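Local coordinates for protein dendroaspis polylepis MT9 (Dendroaspis polylepis, PDB 6R5M) that antagonizes the muscarinic type 2 acetylcholine receptor, reversing the arterial relaxation that agonists of this receptor induce, at residues M25-G29 / W30-R34. Numbering follows the deposited sequence. Where two conformers were deposited one is given.
With SO4 (sulfate ion), chain D.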
ATOM      1  N   MET A  25       1.311  -1.887   4.029  1.00 27.01           N
ATOM      2  CA  MET A  25       1.108  -2.655   5.247  1.00 29.03           C
ATOM      3  C   MET A  25       2.305  -3.553   5.511  1.00 30.52           C
ATOM      4  O   MET A  25       2.749  -4.271   4.604  1.00 30.15           O
ATOM      5  CB  MET A  25      -0.201  -3.455   5.169  1.00 32.74           C
ATOM      6  CG  MET A  25      -0.645  -3.993   6.528  1.00 38.71           C
ATOM      7  SD  MET A  25      -2.241  -4.820   6.451  1.00 45.43           S
ATOM      8  CE  MET A  25      -3.309  -3.447   6.768  1.00 42.31           C
ATOM      9  N   SER A  26       2.851  -3.476   6.738  1.00 24.55           N
ATOM     10  CA  SER A  26       4.014  -4.263   7.145  1.00 23.71           C
ATOM     11  C   SER A  26       3.911  -4.906   8.528  1.00 30.58           C
ATOM     12  O   SER A  26       3.171  -4.431   9.394  1.00 31.65           O
ATOM     13  CB  SER A  26       5.315  -3.483   6.957  0.50 25.81           C
ATOM     14  OG  SER A  26       5.425  -2.410   7.873  0.50 33.11           O
ATOM     15  N   VAL A  27       4.663  -5.995   8.725  1.00 29.43           N
ATOM     16  CA  VAL A  27       4.821  -6.700  10.002  1.00 30.38           C
ATOM     17  C   VAL A  27       6.314  -7.001  10.156  1.00 33.96           C
ATOM     18  O   VAL A  27       6.912  -7.641   9.286  1.00 32.03           O
ATOM     19  CB  VAL A  27       3.882  -7.919  10.263  1.00 34.93           C
ATOM     20  CG1 VAL A  27       4.002  -8.985   9.198  1.00 35.47           C
ATOM     21  CG2 VAL A  27       4.104  -8.516  11.650  1.00 34.88           C
ATOM     22  N   ARG A  28       6.934  -6.502  11.241  1.00 31.44           N
ATOM     23  CA  ARG A  28       8.376  -6.634  11.513  1.00 31.88           C
ATOM     24  C   ARG A  28       9.221  -6.091  10.323  1.00 34.79           C
ATOM     25  O   ARG A  28      10.266  -6.655  10.029  1.00 35.55           O
ATOM     26  CB  ARG A  28       8.764  -8.108  11.850  1.00 32.53           C
ATOM     27  CG  ARG A  28       8.771  -8.473  13.331  1.00 48.26           C
ATOM     28  CD  ARG A  28       9.072  -9.958  13.516  1.00 58.59           C
ATOM     29  NE  ARG A  28       9.127 -10.361  14.924  1.00 68.65           N
ATOM     30  CZ  ARG A  28       9.007 -11.617  15.355  1.00 83.63           C
ATOM     31  NH1 ARG A  28       8.787 -12.603  14.496  1.00 70.74           N
ATOM     32  NH2 ARG A  28       9.053 -11.887  16.652  1.00 69.72           N
ATOM     33  N   GLY A  29       8.753  -5.041   9.641  1.00 30.18           N
ATOM     34  CA  GLY A  29       9.437  -4.476   8.470  1.00 30.37           C
ATOM     35  C   GLY A  29       9.125  -5.141   7.142  1.00 35.92           C
ATOM     36  O   GLY A  29       9.318  -4.533   6.084  1.00 37.38           O
ATOM     37  N   TRP A  30       8.633  -6.391   7.188  1.00 32.11           N
ATOM     38  CA  TRP A  30       8.257  -7.173   6.011  1.00 32.42           C
ATOM     39  C   TRP A  30       6.921  -6.669   5.450  1.00 32.61           C
ATOM     40  O   TRP A  30       5.914  -6.647   6.166  1.00 30.84           O
ATOM     41  CB  TRP A  30       8.154  -8.671   6.349  1.00 32.33           C
ATOM     42  CG  TRP A  30       9.402  -9.248   6.941  1.00 34.23           C
ATOM     43  CD1 TRP A  30       9.633  -9.508   8.258  1.00 37.48           C
ATOM     44  CD2 TRP A  30      10.614  -9.577   6.245  1.00 34.54           C
ATOM     45  NE1 TRP A  30      10.903 -10.008   8.427  1.00 37.36           N
ATOM     46  CE2 TRP A  30      11.528 -10.062   7.206  1.00 39.07           C
ATOM     47  CE3 TRP A  30      11.022  -9.499   4.899  1.00 36.46           C
ATOM     48  CZ2 TRP A  30      12.831 -10.456   6.869  1.00 38.85           C
ATOM     49  CZ3 TRP A  30      12.320  -9.866   4.570  1.00 38.32           C
ATOM     50  CH2 TRP A  30      13.211 -10.329   5.548  1.00 39.10           C
ATOM     51  N   ILE A  31       6.915  -6.287   4.166  1.00 28.35           N
ATOM     52  CA  ILE A  31       5.724  -5.806   3.466  1.00 27.73           C
ATOM     53  C   ILE A  31       4.739  -6.957   3.225  1.00 31.45           C
ATOM     54  O   ILE A  31       5.078  -7.945   2.575  1.00 30.30           O
ATOM     55  CB  ILE A  31       6.081  -5.032   2.170  1.00 30.59           C
ATOM     56  CG1 ILE A  31       6.941  -3.797   2.471  1.00 31.72           C
ATOM     57  CG2 ILE A  31       4.817  -4.627   1.409  1.00 29.26           C
ATOM     58  CD1 ILE A  31       8.097  -3.665   1.657  1.00 45.01           C
ATOM     59  N   ILE A  32       3.528  -6.834   3.784  1.00 29.12           N
ATOM     60  CA  ILE A  32       2.471  -7.834   3.617  1.00 29.84           C
ATOM     61  C   ILE A  32       1.439  -7.373   2.575  1.00 33.86           C
ATOM     62  O   ILE A  32       0.616  -8.175   2.122  1.00 35.08           O
ATOM     63  CB  ILE A  32       1.829  -8.310   4.946  1.00 33.89           C
ATOM     64  CG1 ILE A  32       1.180  -7.167   5.744  1.00 35.27           C
ATOM     65  CG2 ILE A  32       2.823  -9.068   5.790  1.00 34.84           C
ATOM     66  CD1 ILE A  32       0.230  -7.648   6.865  1.00 45.82           C
ATOM     67  N   GLY A  33       1.519  -6.107   2.182  1.00 28.67           N
ATOM     68  CA  GLY A  33       0.632  -5.542   1.176  1.00 28.42           C
ATOM     69  C   GLY A  33       0.887  -4.089   0.846  1.00 31.08           C
ATOM     70  O   GLY A  33       1.435  -3.337   1.654  1.00 29.05           O
ATOM     71  N   ARG A  34       0.510  -3.706  -0.371  1.00 27.95           N
ATOM     72  CA  ARG A  34       0.601  -2.353  -0.916  1.00 27.30           C
ATOM     73  C   ARG A  34      -0.539  -2.258  -1.904  1.00 30.41           C
ATOM     74  O   ARG A  34      -0.648  -3.104  -2.800  1.00 29.09           O
ATOM     75  CB  ARG A  34       1.931  -2.099  -1.655  1.00 26.29           C
ATOM     76  CG  ARG A  34       3.161  -1.856  -0.782  1.00 31.04           C
ATOM     77  CD  ARG A  34       4.329  -1.276  -1.571  1.00 32.00           C
ATOM     78  NE  ARG A  34       4.615  -2.071  -2.765  1.00 36.50           N
ATOM     79  CZ  ARG A  34       5.391  -1.683  -3.772  1.00 52.02           C
ATOM     80  NH1 ARG A  34       6.009  -0.507  -3.732  1.00 39.30           N
ATOM     81  NH2 ARG A  34       5.565  -2.472  -4.820  1.00 35.47           N
TER
HETATM   82  S   SO4 D 101       8.244  -1.251  -6.583  1.00 44.18           S
HETATM   83  O1  SO4 D 101       9.036  -0.859  -7.770  1.00 43.04           O
HETATM   84  O2  SO4 D 101       7.227  -2.219  -6.996  1.00 43.28           O
HETATM   85  O3  SO4 D 101       9.123  -1.856  -5.593  1.00 45.01           O
HETATM   86  O4  SO4 D 101       7.595  -0.071  -6.004  1.00 42.30           O
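Met25 O takes two backbone donors at once, Ile32 N at 2.8 Å and Gly33 N in a longer bond, both arriving from the same face of its carbonyl plane. Because Ile32 and Gly33 together face Met25, the pairing is a classic beta bulge, and one extra residue is fitted into the second strand. Met25 N closes the pair through a nearly straight bond to Gly33 O (2.8 Å, 172° at the hydrogen). At the bulge, the Ile32 side chain crosses those of Met25 and Val27 at an angle. With CG1 turned into the space flanked by its own N and C (chi1 60°), Ile32 lays CG1 3.7 Å from Met25 CG and CD1 against Met25 SD, while its CG2 branch meets Val27 CG1 at 3.6 Å. Met25 then bends at chi3 and is buried against Pro39, Ala41 and Val47.

These strands form the central hairpin of the three-finger toxin fold, with strand 45-50 flanking 22-27. A type I' turn from Val27 to Trp30 makes the fingertip, where Arg28 and Gly29 both take positive phi. Val27 N gives a bond of 2.9 Å to Trp30 O; the return bond from Trp30 N comes from above the Val27 carbonyl plane. The exposed Trp30 indole brings CD1 to 3.5 Å from Val27 O, which lies at the ring edge.

At the far end Arg34 grips a sulfate that most likely comes from the crystallisation solution: Arg34 NH1 bonds sulfate O4 and Arg34 NH2 reaches O2 at 2.7 Å. Its NE bonds to Gln6 OE1, bracing the guanidinium, and Gly12 N also binds the sulfate.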